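Ribosomal protein s2-related protein (Deinococcus radiodurans, PDB 2JH3) binds a [4Fe-4S] cluster and may act as a chelatase of the sirohydrochlorin ferrochelatase kind. Local coordinates at residues R114-H119 and E255-L260; G121-I126 and Q162-R167; D132-G137 and P240-G245; A141-L146 and A204-L209; E197-V202 and E233-A238. One frame throughout, in Å; residues are numbered along the deposited sequence.

Interactions 1, 2 and 4 are buried, interaction 3 is half covered and interaction 5 lies at the surface. Helix 122-133 serves both interaction 2, near its start, and interaction 3, at its end. Interactions 3, 4 and 5 gather round one parallel sheet: interaction 4 pairs two of its strands, interaction 3 sets the helix end against the neighbouring strand 241-243, and interaction 5 packs the end of helix 218-234 and the turn after it on the loop before strand 207-211, whose Trp198 reaches Leu146 and Ala207. Only interaction 4 has backbone hydrogen bonds across it. Interactions 1 and 3 meet by apolar packing round a histidine, whereas interactions 2 and 5 add a salt bridge at their exposed margins.

Interaction 1: residues R114-H119 and E255-L260; sequences RPLGAH and EVVLAL
His119 and Leu116 reach helix 253-262 by the same first torsion, each with CG anti to its own backbone N (chi1 -166° and 176°), which sends the imidazole and the leucine branch out of the loop toward residues 255-260. The His119 ring lies against the helix so that Val256 O and Leu260 N stand over one of its faces. Val256 CG1 is 3.7 Å from His119 CD2, and Ala259 CB comes obliquely to within 3.5 Å of His119 NE2. Leu260 runs alongside the imidazole, pointing the other way, its CG 3.9 Å from His119 ND1.

Leu116 lies crosswise to Val256, with Leu116 CD1 3.6 Å from Val256 CG1 and Val257 CG2 touching that same methyl from the next residue. Further along, Leu260 pushes its CD1 into the bend of the loop, 3.3 Å from Arg114 O and 3.6 Å from Leu116 N. Arg114 itself turns its guanidinium away, to Glu76 and Thr98. Helix 122-133 also closes on this place, Met122 touching both Leu116 and Val256.

Were His119 an alanine, a gap would probably open beside Val256 and Leu260, and Glu263 would lose its weak hydrogen-bond partner at ND1. The contact joins the loop after strand 108-112 to helix 253-262, and so the two CbiX-like parts of the chain. No hydrogen bond spans the two segments; the join rests on aliphatic branches and the flat imidazole, whose polar ND1 is turned to a partner beyond them.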
# COMPACT_ATOMS: atom_id res chain seq x y z
N ARG A 114 -18.25 -29.31 -18.65
CA ARG A 114 -19.41 -28.47 -18.47
C ARG A 114 -19.34 -27.97 -17.07
O ARG A 114 -18.68 -28.56 -16.19
CB ARG A 114 -20.68 -29.29 -18.76
CG ARG A 114 -20.77 -29.62 -20.21
CD ARG A 114 -22.08 -30.39 -20.52
NE ARG A 114 -23.27 -29.52 -20.39
CZ ARG A 114 -24.53 -29.95 -20.58
NH1 ARG A 114 -24.78 -31.23 -20.86
NH2 ARG A 114 -25.54 -29.10 -20.41
N PRO A 115 -19.99 -26.84 -16.83
CA PRO A 115 -20.04 -26.30 -15.50
C PRO A 115 -20.91 -27.04 -14.50
O PRO A 115 -21.89 -27.73 -14.88
CB PRO A 115 -20.55 -24.90 -15.73
CG PRO A 115 -21.02 -24.84 -17.10
CD PRO A 115 -20.65 -25.99 -17.83
N LEU A 116 -20.55 -26.88 -13.23
CA LEU A 116 -21.27 -27.49 -12.08
C LEU A 116 -22.75 -27.33 -12.28
O LEU A 116 -23.51 -28.29 -12.16
CB LEU A 116 -20.87 -26.78 -10.81
CG LEU A 116 -21.57 -27.21 -9.54
CD1 LEU A 116 -21.33 -28.71 -9.36
CD2 LEU A 116 -21.08 -26.49 -8.36
N GLY A 117 -23.15 -26.12 -12.65
CA GLY A 117 -24.57 -25.79 -12.76
C GLY A 117 -25.28 -26.59 -13.81
O GLY A 117 -26.49 -26.75 -13.73
N ALA A 118 -24.57 -27.10 -14.80
CA ALA A 118 -25.19 -27.95 -15.87
C ALA A 118 -25.44 -29.44 -15.50
O ALA A 118 -26.17 -30.15 -16.19
CB ALA A 118 -24.35 -27.88 -17.15
N HIS A 119 -24.76 -29.94 -14.49
CA HIS A 119 -24.88 -31.35 -14.17
C HIS A 119 -26.21 -31.71 -13.46
O HIS A 119 -26.66 -31.03 -12.52
CB HIS A 119 -23.70 -31.85 -13.37
CG HIS A 119 -23.61 -33.35 -13.30
ND1 HIS A 119 -22.95 -34.11 -14.23
CD2 HIS A 119 -24.11 -34.22 -12.40
CE1 HIS A 119 -23.04 -35.39 -13.89
NE2 HIS A 119 -23.75 -35.48 -12.79
N GLU A 255 -19.88 -34.19 -4.55
CA GLU A 255 -20.26 -35.36 -5.33
C GLU A 255 -20.65 -35.04 -6.74
O GLU A 255 -20.43 -35.86 -7.64
CB GLU A 255 -21.34 -36.20 -4.59
CG GLU A 255 -20.72 -37.09 -3.44
CD GLU A 255 -19.66 -38.11 -3.99
OE1 GLU A 255 -19.94 -38.89 -4.94
OE2 GLU A 255 -18.53 -38.16 -3.44
N VAL A 256 -21.24 -33.87 -6.97
CA VAL A 256 -21.58 -33.48 -8.34
C VAL A 256 -20.32 -33.19 -9.18
O VAL A 256 -20.22 -33.57 -10.34
CB VAL A 256 -22.53 -32.23 -8.39
CG1 VAL A 256 -22.93 -31.95 -9.77
CG2 VAL A 256 -23.79 -32.44 -7.48
N VAL A 257 -19.39 -32.46 -8.58
CA VAL A 257 -18.09 -32.17 -9.21
C VAL A 257 -17.38 -33.44 -9.66
O VAL A 257 -16.88 -33.53 -10.79
CB VAL A 257 -17.21 -31.37 -8.23
CG1 VAL A 257 -15.70 -31.39 -8.66
CG2 VAL A 257 -17.71 -29.96 -8.11
N LEU A 258 -17.35 -34.42 -8.76
CA LEU A 258 -16.78 -35.77 -9.05
C LEU A 258 -17.45 -36.46 -10.24
O LEU A 258 -16.77 -37.00 -11.14
CB LEU A 258 -16.81 -36.65 -7.82
CG LEU A 258 -15.78 -36.40 -6.69
CD1 LEU A 258 -15.94 -37.42 -5.57
CD2 LEU A 258 -14.37 -36.46 -7.20
N ALA A 259 -18.78 -36.39 -10.28
CA ALA A 259 -19.56 -36.94 -11.37
C ALA A 259 -19.28 -36.24 -12.65
O ALA A 259 -19.13 -36.89 -13.70
CB ALA A 259 -21.07 -36.91 -11.04
N LEU A 260 -19.16 -34.93 -12.62
CA LEU A 260 -18.76 -34.17 -13.80
C LEU A 260 -17.36 -34.50 -14.30
O LEU A 260 -17.13 -34.63 -15.49
CB LEU A 260 -18.77 -32.64 -13.52
CG LEU A 260 -19.80 -31.78 -14.18
CD1 LEU A 260 -19.65 -30.35 -13.65
CD2 LEU A 260 -19.84 -31.81 -15.70

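Interaction 2: residues G121-I126 and Q162-R167; sequences GMADAI and QALRER
Helices 122-126 and 162-167 cross at -66° with their axes 10.0 Å apart, and the backbones come nearest at Ala123 and Leu164. The small methyl of Ala123 permits that approach: its CB rests 4.0 Å from Leu164 CG. Leu164 then forks over the first helix. Its CD2 branch reaches back to the backbone, 3.2 Å from Ala123 O, while its CD1 branch meets Ile126 CG2 at 3.7 Å. Ile126 has CG2 anti to the backbone N, and this puts the methyl in line for the leucine. Beneath them Leu145 of strand 144-149 touches both Ile126 and Leu164, so the two helices share one patch of the sheet.

At the outer margin Arg167 bends at chi2 (140°) and lays its guanidinium across the start of the first helix. One face of that group lies over Ala123 CB, while its edge faces Asp124. Arg167 NH2 donates to Asp124 OD1 at 2.6 Å in a nearly straight bond lying in the guanidinium plane, though it meets the carboxylate from above its own plane. A weak second bond runs from Arg167 NH1 to the same oxygen.

With an alanine at Leu164, both branches would be gone, which would probably open a gap between Ala123, Ile126 and Leu145. The contact thus has two layers: an aliphatic interior against the sheet and, on the solvent side, a salt bridge in which a single carboxylate oxygen takes both donors, a charge pair likely to be partly screened by water.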
# COMPACT_ATOMS: atom_id res chain seq x y z
N GLY A 121 -26.92 -33.91 -11.33
CA GLY A 121 -26.69 -34.04 -9.91
C GLY A 121 -27.04 -32.82 -9.08
O GLY A 121 -27.19 -32.91 -7.86
N MET A 122 -27.12 -31.65 -9.70
CA MET A 122 -27.41 -30.43 -8.95
C MET A 122 -28.82 -30.45 -8.36
O MET A 122 -29.06 -29.84 -7.36
CB MET A 122 -27.17 -29.18 -9.83
CG MET A 122 -25.65 -28.67 -9.88
SD MET A 122 -24.85 -28.51 -8.24
CE MET A 122 -26.01 -27.29 -7.53
N ALA A 123 -29.77 -31.11 -9.01
CA ALA A 123 -31.14 -31.35 -8.42
C ALA A 123 -31.12 -32.02 -7.04
O ALA A 123 -31.87 -31.63 -6.11
CB ALA A 123 -31.96 -32.14 -9.40
N ASP A 124 -30.26 -33.04 -6.89
CA ASP A 124 -30.02 -33.69 -5.59
C ASP A 124 -29.44 -32.79 -4.55
O ASP A 124 -29.79 -32.87 -3.34
CB ASP A 124 -29.00 -34.83 -5.75
CG ASP A 124 -29.44 -35.86 -6.75
OD1 ASP A 124 -30.50 -36.48 -6.52
OD2 ASP A 124 -28.76 -36.05 -7.79
N ALA A 125 -28.47 -31.97 -4.97
CA ALA A 125 -27.85 -30.99 -4.06
C ALA A 125 -28.88 -29.92 -3.61
O ALA A 125 -28.91 -29.54 -2.48
CB ALA A 125 -26.60 -30.34 -4.73
N ILE A 126 -29.70 -29.46 -4.55
CA ILE A 126 -30.79 -28.52 -4.26
C ILE A 126 -31.81 -29.12 -3.26
O ILE A 126 -32.03 -28.54 -2.21
CB ILE A 126 -31.55 -28.16 -5.55
CG1 ILE A 126 -30.69 -27.28 -6.47
CG2 ILE A 126 -32.95 -27.50 -5.20
CD1 ILE A 126 -31.22 -27.17 -7.93
N GLN A 162 -37.52 -28.61 -13.37
CA GLN A 162 -38.42 -29.65 -13.92
C GLN A 162 -38.12 -31.08 -13.43
O GLN A 162 -39.05 -31.82 -13.12
CB GLN A 162 -38.51 -29.56 -15.43
CG GLN A 162 -39.45 -30.63 -16.05
CD GLN A 162 -40.95 -30.51 -15.64
OE1 GLN A 162 -41.41 -29.48 -15.13
NE2 GLN A 162 -41.71 -31.56 -15.91
N ALA A 163 -36.85 -31.47 -13.30
CA ALA A 163 -36.54 -32.75 -12.71
C ALA A 163 -37.04 -32.86 -11.27
O ALA A 163 -37.34 -33.96 -10.78
CB ALA A 163 -35.04 -32.99 -12.73
N LEU A 164 -37.06 -31.76 -10.54
CA LEU A 164 -37.42 -31.86 -9.14
C LEU A 164 -38.94 -31.98 -8.99
O LEU A 164 -39.43 -32.54 -7.98
CB LEU A 164 -36.89 -30.69 -8.34
CG LEU A 164 -35.38 -30.68 -8.05
CD1 LEU A 164 -34.95 -29.22 -7.82
CD2 LEU A 164 -35.01 -31.58 -6.87
N ARG A 165 -39.68 -31.44 -9.97
CA ARG A 165 -41.14 -31.61 -10.03
C ARG A 165 -41.44 -33.10 -10.20
O ARG A 165 -42.14 -33.71 -9.39
CB ARG A 165 -41.74 -30.80 -11.17
CG ARG A 165 -41.78 -29.33 -10.90
CD ARG A 165 -42.26 -28.57 -12.12
NE ARG A 165 -42.00 -27.15 -11.92
CZ ARG A 165 -41.27 -26.38 -12.73
NH1 ARG A 165 -40.75 -26.83 -13.84
NH2 ARG A 165 -41.06 -25.10 -12.40
N GLU A 166 -40.79 -33.71 -11.18
CA GLU A 166 -41.01 -35.15 -11.42
C GLU A 166 -40.65 -36.03 -10.22
O GLU A 166 -41.45 -36.87 -9.80
CB GLU A 166 -40.31 -35.56 -12.69
CG GLU A 166 -40.23 -34.42 -13.68
CD GLU A 166 -40.71 -34.76 -15.05
OE1 GLU A 166 -41.91 -35.13 -15.14
OE2 GLU A 166 -39.92 -34.61 -16.03
N ARG A 167 -39.50 -35.85 -9.61
CA ARG A 167 -39.28 -36.53 -8.33
C ARG A 167 -40.47 -36.42 -7.33
O ARG A 167 -40.82 -37.39 -6.65
CB ARG A 167 -38.04 -36.00 -7.64
CG ARG A 167 -36.77 -36.33 -8.35
CD ARG A 167 -35.84 -35.13 -8.30
NE ARG A 167 -34.50 -35.50 -8.70
CZ ARG A 167 -33.51 -35.75 -7.85
NH1 ARG A 167 -33.64 -35.64 -6.51
NH2 ARG A 167 -32.35 -36.11 -8.37

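Interaction 3: residues D132-G137 and P240-G245; sequences DTLPEG and PLHVGG
Pro135 lies over one face of the His242 imidazole, its CD 3.8 Å from the ring centroid and 15° off the normal, a CH-pi contact of proline methylene on ring. Pro135 CG leans toward the rim of the same ring, 3.6 Å from His242 CE1. Leu134 approaches obliquely: its CD2 is 4.1 Å from His242 CD2, the leucine lying crosswise to the histidine. His242 has CG anti to its carbonyl carbon (chi1 -44°), which swings the imidazole out from the strand toward the proline.

Below the ring, Thr133 closes the gap between helix end and strand. Its CG2 touches His242 CB at 4.0 Å and continues along the strand to Val243 C at 3.7 Å. The hydroxyl turns to the next residue, with Thr133 OG1 3.3 Å from Gly244 CA. A CB on Gly244 would probably crowd that oxygen, which fits the close approach of 5.4 Å between Thr133 CA and Gly244 CA. The hydroxyl is not left without a partner, since it is hydrogen-bonded to Gln129 O one turn earlier in the helix.

Leu134 is the first residue to leave helical geometry, and its side chain, like that of Thr133, also touches Val208 of the adjoining strand. The end of helix 122-133 is thereby packed over strands 207-211 and 241-243. Strand 241-243 is one of the two edge strands, within this chain, of a five-stranded parallel sheet; its Leu241 and Val243 pack on Leu228 of helix 218-234, and this helix packing is consistent with the layered alpha/beta build of the chelatase-like fold.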
# COMPACT_ATOMS: atom_id res chain seq x y z
N ASP A 132 -32.54 -29.87 4.44
CA ASP A 132 -31.76 -29.45 5.60
C ASP A 132 -32.27 -28.14 6.18
O ASP A 132 -32.05 -27.84 7.35
CB ASP A 132 -30.27 -29.28 5.24
CG ASP A 132 -29.58 -30.61 4.87
OD1 ASP A 132 -30.24 -31.68 4.95
OD2 ASP A 132 -28.37 -30.55 4.49
N THR A 133 -32.92 -27.35 5.34
CA THR A 133 -33.38 -26.02 5.72
C THR A 133 -34.72 -26.07 6.51
O THR A 133 -34.96 -25.22 7.37
CB THR A 133 -33.44 -25.10 4.45
OG1 THR A 133 -32.10 -24.91 3.93
CG2 THR A 133 -34.06 -23.77 4.75
N LEU A 134 -35.54 -27.09 6.27
CA LEU A 134 -36.82 -27.28 7.01
C LEU A 134 -36.64 -27.56 8.51
O LEU A 134 -35.63 -28.15 8.92
CB LEU A 134 -37.60 -28.44 6.41
CG LEU A 134 -37.83 -28.35 4.92
CD1 LEU A 134 -38.58 -29.58 4.47
CD2 LEU A 134 -38.60 -27.07 4.55
N PRO A 135 -37.65 -27.15 9.33
CA PRO A 135 -37.62 -27.49 10.77
C PRO A 135 -37.67 -28.99 10.78
O PRO A 135 -38.49 -29.57 10.06
CB PRO A 135 -38.92 -26.88 11.31
CG PRO A 135 -39.30 -25.86 10.31
CD PRO A 135 -38.88 -26.42 8.99
N GLU A 136 -36.75 -29.61 11.50
CA GLU A 136 -36.31 -30.95 11.06
C GLU A 136 -37.40 -32.02 11.21
O GLU A 136 -37.27 -33.10 10.63
CB GLU A 136 -34.95 -31.35 11.64
CG GLU A 136 -34.13 -32.32 10.76
CD GLU A 136 -33.72 -31.78 9.35
OE1 GLU A 136 -34.12 -30.67 8.92
OE2 GLU A 136 -32.98 -32.52 8.67
N GLY A 137 -38.49 -31.69 11.91
CA GLY A 137 -39.71 -32.49 11.82
C GLY A 137 -40.42 -32.51 10.48
O GLY A 137 -41.14 -33.46 10.17
N PRO A 240 -45.49 -19.43 5.77
CA PRO A 240 -44.14 -19.26 6.30
C PRO A 240 -43.07 -19.69 5.26
O PRO A 240 -43.26 -20.65 4.54
CB PRO A 240 -44.12 -20.17 7.54
CG PRO A 240 -45.36 -20.99 7.50
CD PRO A 240 -46.24 -20.52 6.40
N LEU A 241 -42.00 -18.92 5.17
CA LEU A 241 -40.89 -19.19 4.23
C LEU A 241 -39.65 -19.56 5.02
O LEU A 241 -39.14 -18.73 5.77
CB LEU A 241 -40.55 -17.96 3.40
CG LEU A 241 -39.50 -18.24 2.30
CD1 LEU A 241 -40.03 -19.24 1.28
CD2 LEU A 241 -39.13 -16.95 1.60
N HIS A 242 -39.14 -20.76 4.81
CA HIS A 242 -37.80 -21.07 5.32
C HIS A 242 -36.70 -20.74 4.27
O HIS A 242 -36.73 -21.21 3.13
CB HIS A 242 -37.75 -22.52 5.79
CG HIS A 242 -38.96 -22.92 6.58
ND1 HIS A 242 -39.11 -22.59 7.92
CD2 HIS A 242 -40.08 -23.57 6.21
CE1 HIS A 242 -40.28 -23.06 8.34
NE2 HIS A 242 -40.89 -23.65 7.32
N VAL A 243 -35.74 -19.93 4.68
CA VAL A 243 -34.67 -19.52 3.80
C VAL A 243 -33.33 -20.25 4.06
O VAL A 243 -32.72 -20.15 5.14
CB VAL A 243 -34.51 -18.01 3.81
CG1 VAL A 243 -33.38 -17.56 2.81
CG2 VAL A 243 -35.84 -17.39 3.40
N GLY A 244 -32.92 -20.96 3.01
CA GLY A 244 -31.68 -21.74 2.98
C GLY A 244 -30.58 -20.83 2.46
O GLY A 244 -30.83 -19.77 1.84
N GLY A 245 -29.36 -21.23 2.79
CA GLY A 245 -28.17 -20.65 2.23
C GLY A 245 -28.01 -21.17 0.82
O GLY A 245 -28.72 -22.07 0.41

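Interaction 4: residues A141-L146 and A204-L209; sequences ADVTLL and AGQAVL
Three backbone hydrogen bonds tie the strands together. Thr144 N donates to Gln206 O at 2.9 Å, Val208 N to Thr144 O at 2.7 Å, and Leu146 N to Val208 O at 2.7 Å, so Thr144 and Val208 are each gripped through both N and O by the neighbouring strand. Weaker CA-H...O contacts run alongside, from Ala207 CA to Thr144 O and from Leu209 CA to Leu146 O.

This ladder of parallel bridges, Thr144 with Ala207, Leu145 with Val208 and Leu146 with Leu209, lies within the five-stranded parallel sheet of a CbiX-type chelatase domain, where strand 144-149 is the middle strand.

Apolar packing fills both faces. On the face of Leu145 and Val208, Val143 CG1 presses Val208 CG1 at 3.4 Å, tighter than usual for two carbons; Val208 holds that methyl between its backbone N and carbonyl carbon (chi1 59°), where it also meets Leu145 CD2. On the other face Leu146 CD2 rests on Ala207 CB at 4.0 Å and Leu146 CB on Leu209 CD1.

Where the strands begin, a water donates to Asp142 O and accepts from Gly205 N, bridging the two segments. Beside it the methyl of Ala204 packs against the Thr144 hydroxyl, Ala204 CB 3.3 Å from Thr144 OG1.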
# COMPACT_ATOMS: atom_id res chain seq x y z
N ALA A 141 -43.52 -32.89 1.34
CA ALA A 141 -44.68 -32.82 0.46
C ALA A 141 -45.65 -31.70 0.90
O ALA A 141 -46.49 -31.24 0.13
CB ALA A 141 -45.40 -34.18 0.40
N ASP A 142 -45.48 -31.25 2.15
CA ASP A 142 -46.13 -30.02 2.66
C ASP A 142 -45.47 -28.67 2.22
O ASP A 142 -46.00 -27.59 2.56
CB ASP A 142 -46.21 -30.05 4.22
CG ASP A 142 -47.17 -31.15 4.77
OD1 ASP A 142 -47.91 -31.78 3.98
OD2 ASP A 142 -47.20 -31.37 6.01
N VAL A 143 -44.36 -28.72 1.46
CA VAL A 143 -43.53 -27.54 1.16
C VAL A 143 -43.35 -27.24 -0.35
O VAL A 143 -43.08 -28.13 -1.15
CB VAL A 143 -42.15 -27.71 1.85
CG1 VAL A 143 -41.29 -26.47 1.71
CG2 VAL A 143 -42.35 -27.96 3.34
N THR A 144 -43.59 -25.98 -0.75
CA THR A 144 -43.22 -25.54 -2.10
C THR A 144 -41.76 -25.08 -2.07
O THR A 144 -41.32 -24.38 -1.13
CB THR A 144 -44.11 -24.40 -2.70
OG1 THR A 144 -45.46 -24.78 -2.66
CG2 THR A 144 -43.79 -24.12 -4.15
N LEU A 145 -41.05 -25.54 -3.12
CA LEU A 145 -39.60 -25.38 -3.28
C LEU A 145 -39.42 -24.20 -4.17
O LEU A 145 -39.84 -24.23 -5.30
CB LEU A 145 -39.01 -26.58 -4.03
CG LEU A 145 -37.52 -26.90 -3.75
CD1 LEU A 145 -36.92 -27.59 -4.89
CD2 LEU A 145 -36.68 -25.75 -3.24
N LEU A 146 -38.81 -23.15 -3.66
CA LEU A 146 -38.53 -21.99 -4.49
C LEU A 146 -37.02 -21.93 -4.77
O LEU A 146 -36.23 -22.01 -3.85
CB LEU A 146 -38.95 -20.72 -3.73
CG LEU A 146 -40.35 -20.11 -3.88
CD1 LEU A 146 -41.35 -20.98 -4.47
CD2 LEU A 146 -40.77 -19.55 -2.51
N ALA A 204 -49.03 -24.28 -1.69
CA ALA A 204 -48.93 -25.02 -0.43
C ALA A 204 -48.97 -24.08 0.77
O ALA A 204 -48.85 -22.85 0.64
CB ALA A 204 -47.61 -25.84 -0.41
N GLY A 205 -49.11 -24.65 1.95
CA GLY A 205 -49.11 -23.90 3.18
C GLY A 205 -47.77 -23.57 3.75
O GLY A 205 -47.69 -22.96 4.81
N GLN A 206 -46.70 -24.03 3.08
CA GLN A 206 -45.32 -23.61 3.41
C GLN A 206 -44.44 -23.58 2.17
O GLN A 206 -44.80 -24.14 1.11
CB GLN A 206 -44.67 -24.53 4.40
CG GLN A 206 -45.20 -24.42 5.78
CD GLN A 206 -44.18 -24.90 6.77
OE1 GLN A 206 -43.70 -26.03 6.68
NE2 GLN A 206 -43.81 -24.02 7.71
N ALA A 207 -43.31 -22.89 2.33
CA ALA A 207 -42.33 -22.74 1.24
C ALA A 207 -40.91 -22.77 1.79
O ALA A 207 -40.66 -22.38 2.93
CB ALA A 207 -42.58 -21.42 0.50
N VAL A 208 -39.97 -23.24 0.95
CA VAL A 208 -38.51 -23.21 1.25
C VAL A 208 -37.72 -22.57 0.05
O VAL A 208 -37.91 -22.93 -1.12
CB VAL A 208 -37.94 -24.60 1.65
CG1 VAL A 208 -38.17 -25.62 0.54
CG2 VAL A 208 -36.45 -24.48 2.11
N LEU A 209 -36.90 -21.58 0.37
CA LEU A 209 -36.16 -20.91 -0.66
C LEU A 209 -34.71 -21.44 -0.66
O LEU A 209 -34.01 -21.40 0.35
CB LEU A 209 -36.18 -19.41 -0.44
CG LEU A 209 -35.39 -18.57 -1.42
CD1 LEU A 209 -36.07 -18.52 -2.76
CD2 LEU A 209 -35.26 -17.20 -0.89
O HOH W 1 -48.90 -27.62 3.37

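Interaction 5: residues E197-V202 and E233-A238; sequences EWPSRV and ERFPQA
Phe235 begins its contact at CB, which rests 3.7 Å from Pro199 CG; CG, anti to the carbonyl carbon, carries the ring on beneath that proline. Pro199 lies over one face, its CB 4.1 Å from the ring centroid and 27° off the normal, a CH-pi contact. CD1 meets Pro199 CB, while CD2 lies under Pro199 CD. Beyond them CE1 comes to Ser200 N, and CE2 and CZ reach the carboxylate of Glu197, with Phe235 CZ 3.5 Å from Glu197 OE2. That oxygen stands at the ring edge, near its plane, where the aromatic hydrogens carry a slight positive charge; the carboxylate is turned 72° from the ring.

The other oxygen of Glu197 takes a salt bridge, Arg234 NH1 to Glu197 OE1 at 2.6 Å, a hydrogen bond weakened by its 121° angle at the hydrogen. Ala238, closing the type I turn that starts at Phe235, sets its CB 3.7 Å from Pro199 CG and touches Trp198 CH2 at 4.0 Å. Trp198 in turn packs on Leu228 and Ala231 of helix 218-234 and on Leu146 of the sheet.

The turn leaving helix 218-234 is therefore fixed to the loop before strand 207-211 by proline and aromatic carbon, with one carboxylate dividing its two oxygens between the Arg234 cation and the Phe235 ring edge.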
# COMPACT_ATOMS: atom_id res chain seq x y z
N GLU A 197 -42.39 -11.13 -5.48
CA GLU A 197 -43.69 -11.62 -5.78
C GLU A 197 -43.83 -13.13 -5.47
O GLU A 197 -44.74 -13.81 -5.97
CB GLU A 197 -43.92 -11.40 -7.28
CG GLU A 197 -43.91 -9.95 -7.74
CD GLU A 197 -45.17 -9.21 -7.32
OE1 GLU A 197 -45.09 -7.99 -7.01
OE2 GLU A 197 -46.25 -9.86 -7.29
N TRP A 198 -42.97 -13.69 -4.64
CA TRP A 198 -42.92 -15.17 -4.50
C TRP A 198 -44.23 -15.86 -4.08
O TRP A 198 -44.50 -16.96 -4.54
CB TRP A 198 -41.77 -15.63 -3.57
CG TRP A 198 -41.92 -15.36 -2.10
CD1 TRP A 198 -41.35 -14.33 -1.39
CD2 TRP A 198 -42.62 -16.16 -1.14
NE1 TRP A 198 -41.69 -14.41 -0.06
CE2 TRP A 198 -42.48 -15.52 0.12
CE3 TRP A 198 -43.44 -17.29 -1.23
CZ2 TRP A 198 -43.11 -15.99 1.29
CZ3 TRP A 198 -44.05 -17.76 -0.08
CH2 TRP A 198 -43.90 -17.11 1.17
N PRO A 199 -45.02 -15.27 -3.16
CA PRO A 199 -46.26 -15.97 -2.78
C PRO A 199 -47.27 -16.16 -3.96
O PRO A 199 -48.12 -17.04 -3.88
CB PRO A 199 -46.80 -15.09 -1.65
CG PRO A 199 -45.61 -14.25 -1.19
CD PRO A 199 -44.86 -14.01 -2.41
N SER A 200 -47.14 -15.38 -5.04
CA SER A 200 -47.93 -15.59 -6.27
C SER A 200 -47.67 -16.95 -6.94
O SER A 200 -48.43 -17.36 -7.84
CB SER A 200 -47.60 -14.51 -7.29
OG SER A 200 -46.34 -14.69 -7.91
N ARG A 201 -46.62 -17.65 -6.50
CA ARG A 201 -46.24 -18.93 -7.09
C ARG A 201 -46.30 -20.07 -6.09
O ARG A 201 -45.75 -21.13 -6.31
CB ARG A 201 -44.82 -18.81 -7.70
CG ARG A 201 -44.77 -18.12 -9.07
CD ARG A 201 -45.61 -18.93 -10.14
NE ARG A 201 -45.40 -18.35 -11.47
CZ ARG A 201 -46.03 -17.26 -11.91
NH1 ARG A 201 -46.94 -16.68 -11.13
NH2 ARG A 201 -45.75 -16.75 -13.12
N VAL A 202 -46.97 -19.89 -4.97
CA VAL A 202 -46.99 -20.93 -3.95
C VAL A 202 -48.43 -21.18 -3.59
O VAL A 202 -49.14 -20.23 -3.22
CB VAL A 202 -46.21 -20.52 -2.69
CG1 VAL A 202 -46.45 -21.48 -1.51
CG2 VAL A 202 -44.74 -20.44 -2.99
N GLU A 233 -45.36 -7.55 2.56
CA GLU A 233 -46.40 -6.48 2.50
C GLU A 233 -47.42 -6.68 1.44
O GLU A 233 -48.58 -6.39 1.64
CB GLU A 233 -45.82 -5.09 2.22
CG GLU A 233 -44.72 -4.61 3.04
CD GLU A 233 -44.22 -3.21 2.58
OE1 GLU A 233 -44.38 -2.84 1.37
OE2 GLU A 233 -43.62 -2.53 3.44
N ARG A 234 -46.97 -7.03 0.24
CA ARG A 234 -47.85 -7.21 -0.88
C ARG A 234 -48.74 -8.39 -0.67
O ARG A 234 -49.79 -8.48 -1.28
CB ARG A 234 -47.06 -7.43 -2.16
CG ARG A 234 -46.36 -6.26 -2.64
CD ARG A 234 -45.33 -6.67 -3.69
NE ARG A 234 -44.34 -5.62 -3.89
CZ ARG A 234 -43.42 -5.63 -4.84
NH1 ARG A 234 -43.34 -6.67 -5.66
NH2 ARG A 234 -42.54 -4.64 -4.92
N PHE A 235 -48.32 -9.31 0.20
CA PHE A 235 -48.97 -10.63 0.35
C PHE A 235 -49.01 -10.93 1.82
O PHE A 235 -48.32 -11.86 2.29
CB PHE A 235 -48.19 -11.76 -0.37
CG PHE A 235 -48.13 -11.63 -1.91
CD1 PHE A 235 -49.08 -12.27 -2.72
CD2 PHE A 235 -47.10 -10.97 -2.53
CE1 PHE A 235 -48.97 -12.22 -4.12
CE2 PHE A 235 -47.00 -10.89 -3.90
CZ PHE A 235 -47.91 -11.53 -4.70
N PRO A 236 -49.82 -10.17 2.59
CA PRO A 236 -49.86 -10.32 4.03
C PRO A 236 -50.34 -11.74 4.41
O PRO A 236 -50.03 -12.21 5.47
CB PRO A 236 -50.89 -9.24 4.48
CG PRO A 236 -51.65 -8.86 3.22
CD PRO A 236 -50.74 -9.09 2.10
N GLN A 237 -51.05 -12.39 3.51
CA GLN A 237 -51.50 -13.78 3.71
C GLN A 237 -50.47 -14.89 3.35
O GLN A 237 -50.79 -16.09 3.43
CB GLN A 237 -52.76 -13.98 2.87
CG GLN A 237 -52.57 -14.18 1.37
CD GLN A 237 -52.38 -12.90 0.59
OE1 GLN A 237 -52.13 -11.84 1.15
NE2 GLN A 237 -52.46 -13.01 -0.72
N ALA A 238 -49.26 -14.49 2.92
CA ALA A 238 -48.23 -15.49 2.49
C ALA A 238 -47.97 -16.53 3.59
O ALA A 238 -47.99 -16.17 4.77
CB ALA A 238 -46.95 -14.77 2.17